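Local coordinates for hypothetical protein (Nitrosomonas europaea, PDB 2IN3), which is probably a thiol-disulfide oxidoreductase of the DsbA family, FrnE-like subfamily, and a putative protein disulfide isomerase, at residues I64-H69 with T80-L85. Residues are numbered along the deposited sequence; the frame is centred on the assembly and turned at random.
Sequences ILHHWH and TFENAL. With PO4 (phosphate ion), chain B.
Thr80 brings its carbonyl O to the rim of the Trp68 indole, in the ring plane and 4.0 Å from CZ3, where the loop after helix 58-75 folds back over that helix in this DsbA-like thioredoxin fold. The hydroxyl of Thr80 turns instead to the carbonyl of Val124. Phe81 comes next and meets His69 in an offset stack: the planes are only 3° apart, with CE1 of the phenyl centred over the imidazole. The first torsion of His69 (CG anti to the carbonyl carbon, chi1 -71°) carries its ring off the helix to lie flat on the phenyl, while Phe81 CE1 also touches Trp68 CB at 3.6 Å. From Phe81 the chain makes a type II turn, closed by a 3.1 Å hydrogen bond from Ala84 N to Phe81 O, with Glu82 and Asn83 at its exposed corner. The turn returns Ala84 to the helix, its methyl touching both Trp68 CZ3 and Leu65 CD2; the latter also lies over one face of the indole. On the helix flank near Ser19, which also hydrogen-bonds the ion through OG, His67 ND1 grips a phosphate, probably from the crystallisation liquor, through O1 at 2.9 Å and 167°. Arg61 hydrogen-bonds the carbonyls of Ala84 and Leu85, and Leu85 completes the apolar cluster with Leu65, its CD1 reaching Ile64 CG2 at 3.8 Å and Trp68 CZ2 at 3.9 Å.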
loop_
_atom_site.group_PDB
_atom_site.type_symbol
_atom_site.label_atom_id
_atom_site.label_comp_id
_atom_site.label_asym_id
_atom_site.label_seq_id
_atom_site.Cartn_x
_atom_site.Cartn_y
_atom_site.Cartn_z
ATOM N N ILE A 64 -3.312 -17.548 -1.817
ATOM C CA ILE A 64 -3.694 -16.140 -1.886
ATOM C C ILE A 64 -5.208 -15.996 -1.683
ATOM O O ILE A 64 -5.674 -15.146 -0.903
ATOM C CB ILE A 64 -3.225 -15.494 -3.230
ATOM C CG1 ILE A 64 -1.690 -15.418 -3.284
ATOM C CG2 ILE A 64 -3.874 -14.112 -3.442
ATOM C CD1 ILE A 64 -1.112 -15.205 -4.694
ATOM N N LEU A 65 -5.976 -16.853 -2.350
ATOM C CA LEU A 65 -7.426 -16.785 -2.229
ATOM C C LEU A 65 -7.898 -17.083 -0.790
ATOM O O LEU A 65 -8.877 -16.518 -0.338
ATOM C CB LEU A 65 -8.089 -17.742 -3.227
ATOM C CG LEU A 65 -7.897 -17.340 -4.702
ATOM C CD1 LEU A 65 -8.491 -18.415 -5.581
ATOM C CD2 LEU A 65 -8.488 -15.951 -5.023
ATOM N N HIS A 66 -7.197 -17.970 -0.079
ATOM C CA HIS A 66 -7.530 -18.215 1.315
ATOM C C HIS A 66 -7.327 -16.918 2.105
ATOM O O HIS A 66 -8.157 -16.581 2.956
ATOM C CB HIS A 66 -6.686 -19.341 1.914
ATOM C CG HIS A 66 -6.820 -19.444 3.403
ATOM N ND1 HIS A 66 -8.023 -19.722 4.023
ATOM C CD2 HIS A 66 -5.910 -19.279 4.396
ATOM C CE1 HIS A 66 -7.846 -19.735 5.331
ATOM N NE2 HIS A 66 -6.573 -19.470 5.583
ATOM N N HIS A 67 -6.240 -16.186 1.803
ATOM C CA HIS A 67 -5.998 -14.889 2.452
ATOM C C HIS A 67 -7.153 -13.917 2.165
ATOM O O HIS A 67 -7.629 -13.251 3.076
ATOM C CB HIS A 67 -4.631 -14.271 2.063
ATOM C CG HIS A 67 -3.468 -15.015 2.649
ATOM N ND1 HIS A 67 -2.181 -14.899 2.170
ATOM C CD2 HIS A 67 -3.414 -15.918 3.656
ATOM C CE1 HIS A 67 -1.380 -15.702 2.858
ATOM N NE2 HIS A 67 -2.105 -16.337 3.764
ATOM N N TRP A 68 -7.623 -13.865 0.914
ATOM C CA TRP A 68 -8.731 -12.984 0.550
ATOM C C TRP A 68 -9.991 -13.318 1.353
ATOM O O TRP A 68 -10.617 -12.453 1.942
ATOM C CB TRP A 68 -9.080 -13.110 -0.936
ATOM C CG TRP A 68 -8.077 -12.575 -1.907
ATOM C CD1 TRP A 68 -6.730 -12.307 -1.680
ATOM C CD2 TRP A 68 -8.310 -12.317 -3.287
ATOM N NE1 TRP A 68 -6.142 -11.885 -2.836
ATOM C CE2 TRP A 68 -7.084 -11.860 -3.840
ATOM C CE3 TRP A 68 -9.447 -12.401 -4.115
ATOM C CZ2 TRP A 68 -6.955 -11.481 -5.184
ATOM C CZ3 TRP A 68 -9.317 -12.022 -5.468
ATOM C CH2 TRP A 68 -8.071 -11.587 -5.988
ATOM N N HIS A 69 -10.371 -14.584 1.375
ATOM C CA HIS A 69 -11.482 -15.002 2.225
ATOM C C HIS A 69 -11.287 -14.582 3.702
ATOM O O HIS A 69 -12.205 -14.019 4.299
ATOM C CB HIS A 69 -11.688 -16.497 2.086
ATOM C CG HIS A 69 -12.257 -16.908 0.763
ATOM N ND1 HIS A 69 -13.561 -16.652 0.411
ATOM C CD2 HIS A 69 -11.711 -17.571 -0.282
ATOM C CE1 HIS A 69 -13.808 -17.168 -0.785
ATOM N NE2 HIS A 69 -12.698 -17.722 -1.231
ATOM N N THR A 80 -14.003 -9.700 -5.319
ATOM C CA THR A 80 -14.760 -10.436 -6.332
ATOM C C THR A 80 -14.075 -11.765 -6.549
ATOM O O THR A 80 -12.963 -11.828 -7.064
ATOM C CB THR A 80 -14.851 -9.665 -7.645
ATOM O OG1 THR A 80 -15.311 -8.349 -7.357
ATOM C CG2 THR A 80 -15.831 -10.343 -8.604
ATOM N N PHE A 81 -14.722 -12.827 -6.078
ATOM C CA PHE A 81 -14.098 -14.130 -6.065
ATOM C C PHE A 81 -14.334 -14.846 -7.377
ATOM O O PHE A 81 -13.511 -15.659 -7.793
ATOM C CB PHE A 81 -14.617 -14.968 -4.888
ATOM C CG PHE A 81 -14.088 -14.520 -3.574
ATOM C CD1 PHE A 81 -12.800 -14.812 -3.201
ATOM C CD2 PHE A 81 -14.873 -13.764 -2.712
ATOM C CE1 PHE A 81 -12.304 -14.381 -1.976
ATOM C CE2 PHE A 81 -14.375 -13.333 -1.488
ATOM C CZ PHE A 81 -13.094 -13.636 -1.128
ATOM N N GLU A 82 -15.458 -14.540 -8.023
ATOM C CA GLU A 82 -15.822 -15.181 -9.290
ATOM C C GLU A 82 -14.757 -14.848 -10.344
ATOM O O GLU A 82 -14.467 -13.680 -10.593
ATOM C CB GLU A 82 -17.203 -14.713 -9.759
ATOM C CG GLU A 82 -18.388 -15.187 -8.907
ATOM C CD GLU A 82 -18.453 -14.519 -7.525
ATOM O OE1 GLU A 82 -17.937 -13.371 -7.359
ATOM O OE2 GLU A 82 -19.025 -15.159 -6.605
ATOM N N ASN A 83 -14.182 -15.892 -10.939
ATOM C CA ASN A 83 -13.063 -15.783 -11.888
ATOM C C ASN A 83 -11.825 -14.999 -11.428
ATOM O O ASN A 83 -11.065 -14.508 -12.258
ATOM C CB ASN A 83 -13.545 -15.325 -13.268
ATOM C CG ASN A 83 -14.518 -16.316 -13.885
ATOM O OD1 ASN A 83 -15.721 -16.259 -13.635
ATOM N ND2 ASN A 83 -13.997 -17.247 -14.681
ATOM N N ALA A 84 -11.631 -14.907 -10.112
ATOM C CA ALA A 84 -10.421 -14.322 -9.510
ATOM C C ALA A 84 -9.143 -14.971 -10.034
ATOM O O ALA A 84 -9.092 -16.194 -10.276
ATOM C CB ALA A 84 -10.469 -14.433 -7.983
ATOM N N LEU A 85 -8.119 -14.134 -10.220
ATOM C CA LEU A 85 -6.775 -14.600 -10.573
ATOM C C LEU A 85 -6.784 -15.716 -11.626
ATOM O O LEU A 85 -6.393 -16.847 -11.315
ATOM C CB LEU A 85 -6.024 -15.051 -9.303
ATOM C CG LEU A 85 -5.878 -13.987 -8.205
ATOM C CD1 LEU A 85 -5.359 -14.569 -6.886
ATOM C CD2 LEU A 85 -4.973 -12.853 -8.657
HETATM P P PO4 B . -1.471 -11.977 0.099
HETATM O O1 PO4 B . -1.614 -13.436 -0.231
HETATM O O2 PO4 B . -0.152 -11.397 -0.366
HETATM O O3 PO4 B . -2.624 -11.229 -0.497
HETATM O O4 PO4 B . -1.441 -11.877 1.622
#